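Local coordinates for Non-structural protein (Porcine reproductive and respiratory syndrome virus, PDB 3IFU) that is a zinc-binding, papain-like cysteine protease that forms the leader part of the viral replicase polyprotein and probably suppresses interferon production in the infected cell, at residues P42-L47 with L57-P62; G74-S79 with L145-K150; R15-E20 with R27-R32; C8-N13 with V23-C28; L111-L116 with P175-M180. One frame throughout, in Å; residues are numbered along the deposited sequence.

Contact 1 (P42-L47 with L57-P62); sequences PELGVL and LRWTLP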
# COMPACT_ATOMS: atom_id res chain seq x y z
N PRO A 42 -0.36 -7.29 30.65
CA PRO A 42 -1.34 -6.27 31.03
C PRO A 42 -0.83 -4.84 31.02
O PRO A 42 -1.57 -3.92 30.67
CB PRO A 42 -1.77 -6.72 32.42
CG PRO A 42 -1.73 -8.22 32.30
CD PRO A 42 -0.41 -8.44 31.57
N GLU A 43 0.43 -4.65 31.39
CA GLU A 43 1.00 -3.31 31.44
C GLU A 43 1.19 -2.67 30.07
O GLU A 43 1.49 -1.47 29.98
CB GLU A 43 2.35 -3.34 32.17
CG GLU A 43 2.36 -4.18 33.45
CD GLU A 43 2.68 -5.64 33.20
OE1 GLU A 43 3.85 -5.95 32.86
OE2 GLU A 43 1.77 -6.49 33.33
N LEU A 44 1.00 -3.45 29.00
CA LEU A 44 1.17 -2.93 27.64
C LEU A 44 -0.13 -2.82 26.84
O LEU A 44 -0.14 -3.12 25.65
CB LEU A 44 2.15 -3.81 26.86
CG LEU A 44 3.62 -3.82 27.27
CD1 LEU A 44 4.38 -4.78 26.38
CD2 LEU A 44 4.20 -2.42 27.14
N GLY A 45 -1.21 -2.38 27.49
CA GLY A 45 -2.49 -2.23 26.83
C GLY A 45 -2.78 -3.18 25.68
O GLY A 45 -2.66 -4.41 25.82
N VAL A 46 -3.17 -2.62 24.54
CA VAL A 46 -3.48 -3.39 23.34
C VAL A 46 -2.27 -4.17 22.83
O VAL A 46 -2.41 -5.31 22.35
CB VAL A 46 -3.98 -2.47 22.21
CG1 VAL A 46 -4.29 -3.28 20.96
CG2 VAL A 46 -5.21 -1.72 22.67
N LEU A 47 -1.09 -3.56 22.91
CA LEU A 47 0.15 -4.19 22.46
C LEU A 47 0.42 -5.49 23.23
O LEU A 47 0.84 -6.49 22.66
CB LEU A 47 1.32 -3.22 22.64
CG LEU A 47 2.69 -3.73 22.20
CD1 LEU A 47 2.63 -4.16 20.75
CD2 LEU A 47 3.70 -2.63 22.38
N LEU A 57 10.04 -2.93 30.52
CA LEU A 57 9.28 -2.23 29.50
C LEU A 57 9.99 -0.95 29.07
O LEU A 57 10.22 -0.75 27.88
CB LEU A 57 7.89 -1.90 30.05
CG LEU A 57 6.81 -2.99 30.04
CD1 LEU A 57 7.38 -4.32 30.49
CD2 LEU A 57 5.67 -2.54 30.93
N ARG A 58 10.32 -0.11 30.05
CA ARG A 58 10.98 1.19 29.88
C ARG A 58 9.92 2.27 29.63
O ARG A 58 10.21 3.46 29.67
CB ARG A 58 12.06 1.16 28.78
CG ARG A 58 11.60 1.32 27.34
CD ARG A 58 12.75 1.11 26.35
NE ARG A 58 13.65 2.27 26.24
CZ ARG A 58 14.89 2.33 26.72
NH1 ARG A 58 15.42 1.29 27.35
NH2 ARG A 58 15.62 3.43 26.55
N TRP A 59 8.69 1.82 29.39
CA TRP A 59 7.52 2.69 29.20
C TRP A 59 6.29 1.80 29.21
O TRP A 59 6.38 0.61 28.91
CB TRP A 59 7.59 3.54 27.92
CG TRP A 59 7.84 2.84 26.62
CD1 TRP A 59 8.97 2.93 25.85
CD2 TRP A 59 6.93 1.99 25.90
NE1 TRP A 59 8.82 2.20 24.70
CE2 TRP A 59 7.58 1.60 24.70
CE3 TRP A 59 5.64 1.51 26.15
CZ2 TRP A 59 6.98 0.77 23.76
CZ3 TRP A 59 5.04 0.68 25.21
CH2 TRP A 59 5.72 0.31 24.03
N THR A 60 5.14 2.36 29.57
CA THR A 60 3.92 1.57 29.64
C THR A 60 2.80 2.03 28.69
O THR A 60 2.86 3.13 28.14
CB THR A 60 3.38 1.51 31.10
OG1 THR A 60 3.18 0.14 31.48
CG2 THR A 60 2.06 2.27 31.25
N LEU A 61 1.80 1.18 28.52
CA LEU A 61 0.67 1.48 27.64
C LEU A 61 -0.69 1.29 28.32
O LEU A 61 -1.06 0.17 28.70
CB LEU A 61 0.74 0.58 26.40
CG LEU A 61 -0.34 0.77 25.33
CD1 LEU A 61 -0.25 2.17 24.75
CD2 LEU A 61 -0.17 -0.28 24.24
N PRO A 62 -1.45 2.38 28.49
CA PRO A 62 -2.77 2.33 29.12
C PRO A 62 -3.81 1.67 28.21
O PRO A 62 -4.00 2.09 27.07
CB PRO A 62 -3.10 3.81 29.36
CG PRO A 62 -1.74 4.44 29.50
CD PRO A 62 -0.98 3.77 28.38
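Two leucine methyls from 42-47 meet the six-membered end of the Trp59 indole. Leu47 CD2 sits at the edge, near the ring plane and 3.9 Å from Trp59 CH2. Leu44 CD2 comes in obliquely, 3.7 Å from Trp59 CZ3, its side chain crossing the indole at about a right angle. The ring gets there because Trp59 CG stands between the backbone N and the carbonyl carbon (chi1 53°), while NE1 at the far end is hydrogen-bonded to the carbonyl of Tyr106. The same Leu44 CD2 lies 3.9 Å from Leu57 CG, the two side chains running antiparallel alongside each other. Neither segment is a regular helix or strand: Pro42 to Gly45 form a type I beta turn, and its Leu44 makes a single backbone bridge with Leu61. The contact joins a turn in the zinc-finger sequence region to a piece of the cysteine proteinase region. Glu43 O at this turn is gripped twice. Leu61 N donates in the carbonyl plane, 3.0 Å from Glu43 O and nearly straight at 170°, whereas the hydroxyl Thr60 OG1 donates to Glu43 O over 2.8 Å from 28° outside that plane. The Leu61 side chain points toward 42-47, its CD2 3.7 Å from Leu47 CB and 3.2 Å from Leu44 O; CD1 packs toward Ala75.

Contact 2 (G74-S79 with L145-K150); sequences GACWLS and LHVSDK. With ZN (zinc ion), chain B.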
# COMPACT_ATOMS: atom_id res chain seq x y z
N GLY A 74 -3.35 4.81 22.13
CA GLY A 74 -2.17 4.99 22.96
C GLY A 74 -0.82 4.86 22.27
O GLY A 74 0.16 5.49 22.68
N ALA A 75 -0.75 4.02 21.25
CA ALA A 75 0.50 3.82 20.52
C ALA A 75 0.21 3.72 19.03
O ALA A 75 0.49 2.70 18.40
CB ALA A 75 1.20 2.56 21.02
N CYS A 76 -0.35 4.79 18.47
CA CYS A 76 -0.69 4.79 17.07
C CYS A 76 0.54 4.69 16.16
O CYS A 76 0.41 4.44 14.96
CB CYS A 76 -1.54 6.03 16.72
SG CYS A 76 -0.79 7.67 16.98
N TRP A 77 1.73 4.88 16.73
CA TRP A 77 2.97 4.78 15.96
C TRP A 77 3.19 3.34 15.48
O TRP A 77 3.98 3.11 14.57
CB TRP A 77 4.18 5.23 16.78
CG TRP A 77 4.20 4.70 18.18
CD1 TRP A 77 3.70 5.33 19.29
CD2 TRP A 77 4.71 3.44 18.62
NE1 TRP A 77 3.87 4.54 20.39
CE2 TRP A 77 4.49 3.37 20.02
CE3 TRP A 77 5.33 2.36 17.98
CZ2 TRP A 77 4.88 2.26 20.79
CZ3 TRP A 77 5.72 1.25 18.74
CH2 TRP A 77 5.49 1.22 20.13
N LEU A 78 2.50 2.39 16.11
CA LEU A 78 2.62 0.99 15.72
C LEU A 78 2.12 0.84 14.29
O LEU A 78 2.45 -0.12 13.58
CB LEU A 78 1.79 0.09 16.65
CG LEU A 78 2.40 -0.28 18.00
CD1 LEU A 78 1.39 -1.05 18.82
CD2 LEU A 78 3.64 -1.12 17.78
N SER A 79 1.31 1.81 13.89
CA SER A 79 0.73 1.86 12.56
C SER A 79 1.66 2.52 11.53
O SER A 79 1.45 2.39 10.33
CB SER A 79 -0.60 2.62 12.65
OG SER A 79 -1.14 2.89 11.38
N LEU A 145 -0.94 15.30 16.71
CA LEU A 145 -0.90 14.35 17.82
C LEU A 145 -0.88 12.89 17.44
O LEU A 145 -0.39 12.06 18.21
CB LEU A 145 -2.09 14.59 18.76
CG LEU A 145 -1.96 15.76 19.74
CD1 LEU A 145 -3.34 16.34 20.03
CD2 LEU A 145 -1.28 15.28 21.02
N HIS A 146 -1.40 12.55 16.27
CA HIS A 146 -1.46 11.15 15.88
C HIS A 146 -1.01 10.83 14.47
O HIS A 146 -0.85 11.72 13.64
CB HIS A 146 -2.88 10.66 16.09
CG HIS A 146 -3.49 11.11 17.38
ND1 HIS A 146 -3.19 10.53 18.59
CD2 HIS A 146 -4.35 12.12 17.65
CE1 HIS A 146 -3.84 11.15 19.55
NE2 HIS A 146 -4.55 12.12 19.01
N VAL A 147 -0.81 9.54 14.21
CA VAL A 147 -0.42 9.07 12.89
C VAL A 147 -1.16 7.77 12.61
O VAL A 147 -1.65 7.12 13.52
CB VAL A 147 1.11 8.81 12.77
CG1 VAL A 147 1.89 10.07 13.09
CG2 VAL A 147 1.53 7.67 13.68
N SER A 148 -1.22 7.40 11.33
CA SER A 148 -1.88 6.18 10.91
C SER A 148 -1.37 5.82 9.52
O SER A 148 -0.78 6.66 8.83
CB SER A 148 -3.40 6.36 10.87
OG SER A 148 -4.05 5.15 10.53
N ASP A 149 -1.60 4.57 9.11
CA ASP A 149 -1.17 4.13 7.79
C ASP A 149 -2.30 4.36 6.78
O ASP A 149 -2.16 4.09 5.59
CB ASP A 149 -0.75 2.66 7.84
CG ASP A 149 -1.90 1.72 8.09
OD1 ASP A 149 -2.71 1.96 9.02
OD2 ASP A 149 -2.00 0.71 7.36
N LYS A 150 -3.42 4.88 7.27
CA LYS A 150 -4.57 5.17 6.44
C LYS A 150 -5.15 6.52 6.85
O LYS A 150 -4.94 6.98 7.97
CB LYS A 150 -5.63 4.07 6.59
CG LYS A 150 -5.31 2.79 5.82
CD LYS A 150 -5.45 3.01 4.32
CE LYS A 150 -5.28 1.73 3.51
NZ LYS A 150 -3.89 1.20 3.57
ZN ZN B . -2.39 8.47 18.79
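This is a buried, metal-centred contact in the protease region, where the turn leading into helix 81-87 faces the edge strand 147-148, and Cys76 and His146 bind one zinc ion. A cysteine ahead of a helix, opposite a histidine from the sheet side, is consistent with the papain-like layout; the role seen here for both residues is that of zinc ligand. Cys76 SG binds the zinc at 2.5 Å and His146 ND1 binds it at 2.2 Å, with Cys70 and the C-terminal carboxylate of Met180 completing the site. The Cys76 sulfur is tucked over its own backbone (chi1 62°), a rotation that turns it toward both the zinc and Val147 N. From Val147 N it accepts a hydrogen bond, 3.3 Å long and fairly straight at 164°. The sulfur thus has two grips, and the backbone N-H of the residue next to the histidine also holds the cysteine. Relative to the imidazole, Cys76 SG lies at the edge near the ring plane, while Leu145 CB covers part of one face. Farther along, Val147 CG2 packs 4.0 Å from Trp77 CA. Ser79 OG takes a weak, bent hydrogen bond from Asp149 N over 2.9 Å; the carboxylate of Asp149 in turn bonds to Glu20 N through OD2. Around the contact, Trp77 meets Tyr106 of helix 94-108 edge-to-face, Leu78 packs on that same helix, and Val147 rests against Val140 and Ala142 of the neighbouring strand 140-142.

Contact 3 (R15-E20 with R27-R32); sequences RVFVAE and RCLSAR. With ZN (zinc ion), chain C.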
# COMPACT_ATOMS: atom_id res chain seq x y z
N ARG A 15 8.69 -8.28 17.99
CA ARG A 15 7.88 -7.08 17.84
C ARG A 15 6.76 -7.13 16.80
O ARG A 15 6.78 -7.91 15.84
CB ARG A 15 8.77 -5.86 17.57
CG ARG A 15 9.69 -5.55 18.74
CD ARG A 15 10.46 -4.27 18.52
NE ARG A 15 11.49 -4.07 19.53
CZ ARG A 15 12.62 -4.77 19.58
NH1 ARG A 15 13.50 -4.53 20.54
NH2 ARG A 15 12.86 -5.72 18.68
N VAL A 16 5.77 -6.27 17.01
CA VAL A 16 4.60 -6.20 16.16
C VAL A 16 4.35 -4.83 15.54
O VAL A 16 4.80 -3.81 16.06
CB VAL A 16 3.36 -6.62 17.01
CG1 VAL A 16 2.09 -6.13 16.36
CG2 VAL A 16 3.33 -8.14 17.17
N PHE A 17 3.64 -4.81 14.42
CA PHE A 17 3.28 -3.57 13.74
C PHE A 17 1.84 -3.71 13.27
O PHE A 17 1.32 -4.82 13.20
CB PHE A 17 4.23 -3.26 12.57
CG PHE A 17 4.14 -4.22 11.41
CD1 PHE A 17 3.19 -4.03 10.40
CD2 PHE A 17 5.05 -5.28 11.28
CE1 PHE A 17 3.16 -4.89 9.28
CE2 PHE A 17 5.03 -6.13 10.17
CZ PHE A 17 4.08 -5.93 9.17
N VAL A 18 1.18 -2.59 12.98
CA VAL A 18 -0.20 -2.63 12.53
C VAL A 18 -0.37 -2.04 11.13
O VAL A 18 0.05 -0.91 10.87
CB VAL A 18 -1.11 -1.89 13.52
CG1 VAL A 18 -2.57 -2.10 13.17
CG2 VAL A 18 -0.84 -2.37 14.92
N ALA A 19 -0.97 -2.82 10.23
CA ALA A 19 -1.22 -2.41 8.84
C ALA A 19 -2.72 -2.60 8.64
O ALA A 19 -3.26 -3.68 8.89
CB ALA A 19 -0.44 -3.27 7.87
N GLU A 20 -3.39 -1.54 8.19
CA GLU A 20 -4.83 -1.57 8.03
C GLU A 20 -5.40 -2.16 9.33
O GLU A 20 -5.11 -1.65 10.41
CB GLU A 20 -5.23 -2.38 6.79
CG GLU A 20 -4.78 -1.70 5.49
CD GLU A 20 -5.69 -1.98 4.30
OE1 GLU A 20 -6.92 -1.77 4.43
OE2 GLU A 20 -5.18 -2.39 3.24
N ARG A 27 9.07 -9.84 12.48
CA ARG A 27 10.03 -10.85 12.01
C ARG A 27 9.69 -11.61 10.73
O ARG A 27 10.51 -11.67 9.82
CB ARG A 27 10.30 -11.87 13.12
CG ARG A 27 11.38 -11.47 14.10
CD ARG A 27 12.36 -12.63 14.29
NE ARG A 27 12.01 -13.53 15.39
CZ ARG A 27 12.06 -13.20 16.68
NH1 ARG A 27 12.43 -11.98 17.05
NH2 ARG A 27 11.75 -14.10 17.61
N CYS A 28 8.50 -12.21 10.68
CA CYS A 28 8.09 -13.01 9.53
C CYS A 28 7.00 -12.40 8.65
O CYS A 28 6.60 -13.00 7.65
CB CYS A 28 7.61 -14.39 9.99
SG CYS A 28 6.07 -14.35 10.94
N LEU A 29 6.52 -11.22 9.03
CA LEU A 29 5.49 -10.52 8.26
C LEU A 29 4.17 -11.28 8.14
O LEU A 29 3.37 -11.02 7.24
CB LEU A 29 6.03 -10.20 6.86
CG LEU A 29 7.40 -9.51 6.88
CD1 LEU A 29 8.03 -9.50 5.48
CD2 LEU A 29 7.23 -8.10 7.42
N SER A 30 3.94 -12.22 9.05
CA SER A 30 2.71 -13.00 9.04
C SER A 30 1.78 -12.45 10.10
O SER A 30 2.24 -11.91 11.11
CB SER A 30 3.00 -14.47 9.32
OG SER A 30 3.90 -15.00 8.36
N ALA A 31 0.47 -12.57 9.88
CA ALA A 31 -0.53 -12.09 10.83
C ALA A 31 -0.28 -12.65 12.23
O ALA A 31 0.08 -13.81 12.38
CB ALA A 31 -1.92 -12.47 10.36
N ARG A 32 -0.48 -11.82 13.24
CA ARG A 32 -0.27 -12.23 14.62
C ARG A 32 -1.56 -12.48 15.39
O ARG A 32 -2.43 -11.61 15.46
CB ARG A 32 0.56 -11.19 15.37
CG ARG A 32 1.98 -11.61 15.60
CD ARG A 32 2.10 -12.49 16.82
NE ARG A 32 2.85 -11.81 17.87
CZ ARG A 32 4.14 -11.47 17.78
NH1 ARG A 32 4.83 -11.75 16.68
NH2 ARG A 32 4.74 -10.85 18.78
ZN ZN C . 6.62 -13.99 13.29
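The backbones of 15-20 and 27-32 stay well apart, the closest CA pairs being Arg15 with Arg27 at 7.3 Å and Val16 with Arg32 at 7.9 Å, with no hydrogen bond between the segments. Side chains bridge the gap. Val16, on strand 16-18, sets its CG2 methyl squarely over the centre of one face of the Arg32 guanidinium, 3.5 Å from Arg32 CZ. Arg32 can offer that face because its chain bends at chi2 and chi3, which lays the guanidinium flat against the methyl. Its NH2 is hydrogen-bonded to the carbonyls of Ala14 and Phe50, which fix how the flat group is turned, and its side chain packs on Val23 and Cys25 of the paired strand. The second touch is apolar: Leu29 CD2 approaches the Phe17 ring obliquely, 4.0 Å from CE2. Beyond it Leu29 also packs on Phe94, and Phe17 on Met98, of helix 94-108. Just before Leu29 the chain passes Cys28, a zinc ligand whose SG also receives a weak hydrogen bond from Ser30 N over 3.6 Å. With the Val16 methyl on one face and NH2 bonded to two carbonyls, the buried charge of Arg32 is probably stabilised by backbone oxygens, while its face serves as an apolar surface between the zinc-finger hairpin and the loop that follows it.

Contact 4 (C8-N13 with V23-C28); sequences CTCTPN and VYCTRC. With ZN (zinc ion), chain C.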
# COMPACT_ATOMS: atom_id res chain seq x y z
N CYS A 8 1.47 -16.33 12.54
CA CYS A 8 2.86 -16.17 12.95
C CYS A 8 3.18 -17.15 14.08
O CYS A 8 2.38 -17.33 14.99
CB CYS A 8 3.11 -14.74 13.45
SG CYS A 8 4.52 -14.60 14.58
N THR A 9 4.35 -17.77 14.01
CA THR A 9 4.76 -18.73 15.02
C THR A 9 6.14 -18.43 15.57
O THR A 9 6.94 -19.34 15.80
CB THR A 9 4.79 -20.17 14.47
OG1 THR A 9 3.63 -20.39 13.65
CG2 THR A 9 4.78 -21.18 15.62
N CYS A 10 6.43 -17.15 15.77
CA CYS A 10 7.71 -16.73 16.31
C CYS A 10 7.58 -16.63 17.83
O CYS A 10 6.47 -16.72 18.36
CB CYS A 10 8.12 -15.36 15.75
SG CYS A 10 8.60 -15.32 14.01
N THR A 11 8.70 -16.46 18.52
CA THR A 11 8.65 -16.31 19.97
C THR A 11 7.81 -15.04 20.22
O THR A 11 7.98 -14.04 19.53
CB THR A 11 10.07 -16.16 20.56
OG1 THR A 11 10.72 -15.04 19.95
CG2 THR A 11 10.88 -17.41 20.28
N PRO A 12 6.91 -15.06 21.22
CA PRO A 12 6.07 -13.90 21.50
C PRO A 12 6.79 -12.58 21.78
O PRO A 12 6.14 -11.55 21.93
CB PRO A 12 5.22 -14.36 22.68
CG PRO A 12 6.17 -15.23 23.42
CD PRO A 12 6.80 -16.05 22.30
N ASN A 13 8.12 -12.61 21.85
CA ASN A 13 8.86 -11.38 22.11
C ASN A 13 9.27 -10.69 20.81
O ASN A 13 10.00 -9.69 20.82
CB ASN A 13 10.08 -11.65 22.99
CG ASN A 13 11.23 -12.26 22.22
OD1 ASN A 13 11.09 -13.30 21.59
ND2 ASN A 13 12.38 -11.61 22.28
N VAL A 23 -2.67 -7.03 12.80
CA VAL A 23 -1.50 -6.92 13.65
C VAL A 23 -0.57 -7.92 12.97
O VAL A 23 -0.95 -9.07 12.75
CB VAL A 23 -1.84 -7.39 15.09
CG1 VAL A 23 -0.60 -7.45 15.94
CG2 VAL A 23 -2.85 -6.44 15.71
N TYR A 24 0.62 -7.48 12.60
CA TYR A 24 1.57 -8.36 11.93
C TYR A 24 2.86 -8.47 12.72
O TYR A 24 3.19 -7.58 13.51
CB TYR A 24 1.93 -7.85 10.52
CG TYR A 24 0.83 -7.87 9.48
CD1 TYR A 24 -0.00 -6.78 9.28
CD2 TYR A 24 0.67 -8.98 8.64
CE1 TYR A 24 -0.97 -6.78 8.28
CE2 TYR A 24 -0.30 -9.00 7.64
CZ TYR A 24 -1.11 -7.90 7.46
OH TYR A 24 -2.05 -7.92 6.46
N CYS A 25 3.60 -9.55 12.50
CA CYS A 25 4.86 -9.76 13.18
C CYS A 25 5.98 -9.07 12.41
O CYS A 25 6.05 -9.15 11.19
CB CYS A 25 5.16 -11.25 13.26
SG CYS A 25 6.85 -11.61 13.79
N THR A 26 6.85 -8.39 13.14
CA THR A 26 7.97 -7.68 12.56
C THR A 26 9.00 -8.63 11.94
O THR A 26 9.70 -8.28 11.00
CB THR A 26 8.65 -6.80 13.63
OG1 THR A 26 7.86 -5.62 13.85
CG2 THR A 26 10.03 -6.39 13.21
N ARG A 27 9.07 -9.84 12.48
CA ARG A 27 10.03 -10.85 12.01
C ARG A 27 9.69 -11.61 10.73
O ARG A 27 10.51 -11.67 9.82
CB ARG A 27 10.30 -11.87 13.12
CG ARG A 27 11.38 -11.47 14.10
CD ARG A 27 12.36 -12.63 14.29
NE ARG A 27 12.01 -13.53 15.39
CZ ARG A 27 12.06 -13.20 16.68
NH1 ARG A 27 12.43 -11.98 17.05
NH2 ARG A 27 11.75 -14.10 17.61
N CYS A 28 8.50 -12.21 10.68
CA CYS A 28 8.09 -13.01 9.53
C CYS A 28 7.00 -12.40 8.65
O CYS A 28 6.60 -13.00 7.65
CB CYS A 28 7.61 -14.39 9.99
SG CYS A 28 6.07 -14.35 10.94
ZN ZN C . 6.62 -13.99 13.29
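Cys8 and Cys10 from one segment close on Cys25 and Cys28 from the other round a single zinc ion. Cys8 SG and Cys10 SG each lie 2.5 Å from the zinc, and Cys25 SG and Cys28 SG each 2.4 Å. The four arms reach it by different rotations. In Cys8 and Cys25 the sulfur stands opposite the backbone N, at chi1 157° and 169°, so both sulfurs lie beside their own carbonyl carbon; Cys10 has its SG beside the N, and Cys28, by contrast, has its SG folded back across the main chain (chi1 68°). Folded this way, Cys28 SG lies 3.9 Å from Cys8 CB. This is the four-cysteine site of the Nsp1alpha N-terminal zinc finger, with two ligands before the 16-18/23-25 hairpin and two at its end. Backbone N-H groups also hold two of the four sulfurs: Cys10 N donates to Cys8 SG over 3.4 Å and Cys28 N to Cys25 SG over 3.6 Å, both nearly straight, the latter as in zinc knuckles. Such bonds would be expected to ease the negative charge gathered on the thiolates. Arg27 lies across the outer side of the site. Its CB is 3.9 Å from Cys10 SG, and the rest of the side chain carries the guanidinium on toward Thr11, whose OG1 lies at the guanidinium edge, in its plane. Arg27 NH2 makes a weak hydrogen bond to Thr11 OG1 over 2.7 Å, strongly bent, with Asn13 OD1 farther along that edge.

Contact 5 (L111-L116 with P175-M180); sequences LTPTVL and PFECAM. With ZN (zinc ion), chain B.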
# COMPACT_ATOMS: atom_id res chain seq x y z
N LEU A 111 6.62 8.49 18.09
CA LEU A 111 7.17 8.92 16.81
C LEU A 111 7.49 10.39 16.97
O LEU A 111 6.67 11.16 17.48
CB LEU A 111 6.16 8.69 15.68
CG LEU A 111 6.68 8.56 14.25
CD1 LEU A 111 7.99 7.75 14.19
CD2 LEU A 111 5.61 7.87 13.42
N THR A 112 8.68 10.79 16.54
CA THR A 112 9.07 12.18 16.70
C THR A 112 10.00 12.64 15.57
O THR A 112 10.60 11.81 14.88
CB THR A 112 9.79 12.35 18.05
OG1 THR A 112 9.89 13.74 18.35
CG2 THR A 112 11.18 11.75 18.00
N PRO A 113 10.13 13.96 15.36
CA PRO A 113 11.01 14.46 14.29
C PRO A 113 12.41 13.87 14.42
O PRO A 113 13.09 13.60 13.42
CB PRO A 113 11.00 15.96 14.50
CG PRO A 113 9.62 16.21 15.01
CD PRO A 113 9.43 15.09 16.01
N THR A 114 12.85 13.68 15.66
CA THR A 114 14.16 13.13 15.92
C THR A 114 14.26 11.66 15.51
O THR A 114 15.27 11.24 14.94
CB THR A 114 14.52 13.30 17.42
OG1 THR A 114 14.79 14.68 17.69
CG2 THR A 114 15.73 12.46 17.79
N VAL A 115 13.21 10.89 15.76
CA VAL A 115 13.21 9.48 15.38
C VAL A 115 13.12 9.35 13.86
O VAL A 115 13.62 8.38 13.29
CB VAL A 115 12.04 8.72 16.04
CG1 VAL A 115 11.97 7.30 15.49
CG2 VAL A 115 12.24 8.66 17.53
N LEU A 116 12.50 10.32 13.21
CA LEU A 116 12.40 10.28 11.75
C LEU A 116 13.75 10.65 11.14
O LEU A 116 14.11 10.17 10.07
CB LEU A 116 11.30 11.23 11.26
CG LEU A 116 9.86 10.84 11.61
CD1 LEU A 116 8.90 11.93 11.16
CD2 LEU A 116 9.52 9.53 10.94
N PRO A 175 4.51 17.35 10.89
CA PRO A 175 3.18 17.65 11.44
C PRO A 175 3.06 17.57 12.96
O PRO A 175 2.21 18.21 13.56
CB PRO A 175 2.28 16.63 10.74
CG PRO A 175 2.97 16.44 9.42
CD PRO A 175 4.42 16.33 9.84
N PHE A 176 3.92 16.77 13.58
CA PHE A 176 3.85 16.57 15.02
C PHE A 176 5.19 16.66 15.74
O PHE A 176 6.26 16.67 15.12
CB PHE A 176 3.23 15.20 15.29
CG PHE A 176 3.93 14.08 14.56
CD1 PHE A 176 5.12 13.55 15.04
CD2 PHE A 176 3.42 13.60 13.36
CE1 PHE A 176 5.79 12.55 14.33
CE2 PHE A 176 4.08 12.61 12.65
CZ PHE A 176 5.27 12.08 13.13
N GLU A 177 5.11 16.71 17.07
CA GLU A 177 6.28 16.76 17.94
C GLU A 177 6.34 15.43 18.65
O GLU A 177 7.40 14.89 18.94
CB GLU A 177 6.12 17.88 18.96
CG GLU A 177 6.21 19.27 18.39
CD GLU A 177 7.60 19.57 17.89
OE1 GLU A 177 7.98 19.05 16.82
OE2 GLU A 177 8.32 20.30 18.60
N CYS A 178 5.16 14.89 18.94
CA CYS A 178 5.05 13.62 19.62
C CYS A 178 3.75 12.93 19.25
O CYS A 178 2.68 13.27 19.78
CB CYS A 178 5.13 13.83 21.14
SG CYS A 178 4.84 12.34 22.10
N ALA A 179 3.83 11.99 18.33
CA ALA A 179 2.66 11.24 17.92
C ALA A 179 2.67 9.96 18.75
O ALA A 179 3.63 9.20 18.72
CB ALA A 179 2.74 10.92 16.43
N MET A 180 1.60 9.76 19.50
CA MET A 180 1.46 8.58 20.35
C MET A 180 0.04 8.12 20.20
O MET A 180 -0.23 6.90 20.30
CB MET A 180 1.71 8.92 21.82
CG MET A 180 3.09 9.38 22.16
SD MET A 180 3.33 9.20 23.93
CE MET A 180 2.36 10.59 24.53
OXT MET A 180 -0.80 9.02 20.01
ZN ZN B . -2.39 8.47 18.79
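Phe176 and Leu111 form the apolar centre, where the C-terminal tail lies against the entry to helix 113-118 as a single antiparallel hydrogen-bonded bridge. Leu111 CG sits 4.0 Å from Phe176 CZ, and Leu116, reaching head-on toward the phenyl from the helix, brings CD1 to 4.1 Å from the same CZ. Ala179 CB covers one face of the phenyl ring over its centre, so the tail packs on its own aromatic; Val147 of strand 147-148 touches both residues. With chi1 at 53°, Phe176 CG stands opposite its own alpha hydrogen, which turns the ring back along its segment, against Ala179 CB and toward Leu111. Outside this core come the backbone bonds of the bridge: Leu111 N to Ala179 O and Ala179 N to Leu111 O, both 3.1 Å and nearly straight. At the polar edge, Thr112 occupies the N-cap position but makes no capping bond with its side chain. Its OG1 donates instead to Glu177 O over 2.8 Å, tilted 22° out of the carbonyl plane, and Pro113 CG rests 3.4 Å from Phe176 O. The chain then ends at Met180, whose terminal oxygen OXT binds the zinc ion at 2.1 Å.

Overall arrangement
From the N terminus, contacts 4 and 3 come first and interlock: 8-13 pairs with 23-28 across strand 16-18, while 15-20 pairs with 27-32 across strand 23-25. They share Arg27 and Cys28 and one zinc, and close the zinc-finger hairpin. Contact 1 then closes the short loop between 42-47 and 57-62. Contacts 2 and 5 cross, since 111-116 falls between 74-79 and 145-150 while 175-180 follows them; together they bring turn, strand and C-terminal tail to the second zinc. Contact 2 is also the hub: Leu78 bonds to Val18 and Asp149 to Glu20 of contact 3, and Trp77 packs on Trp59 of contact 1.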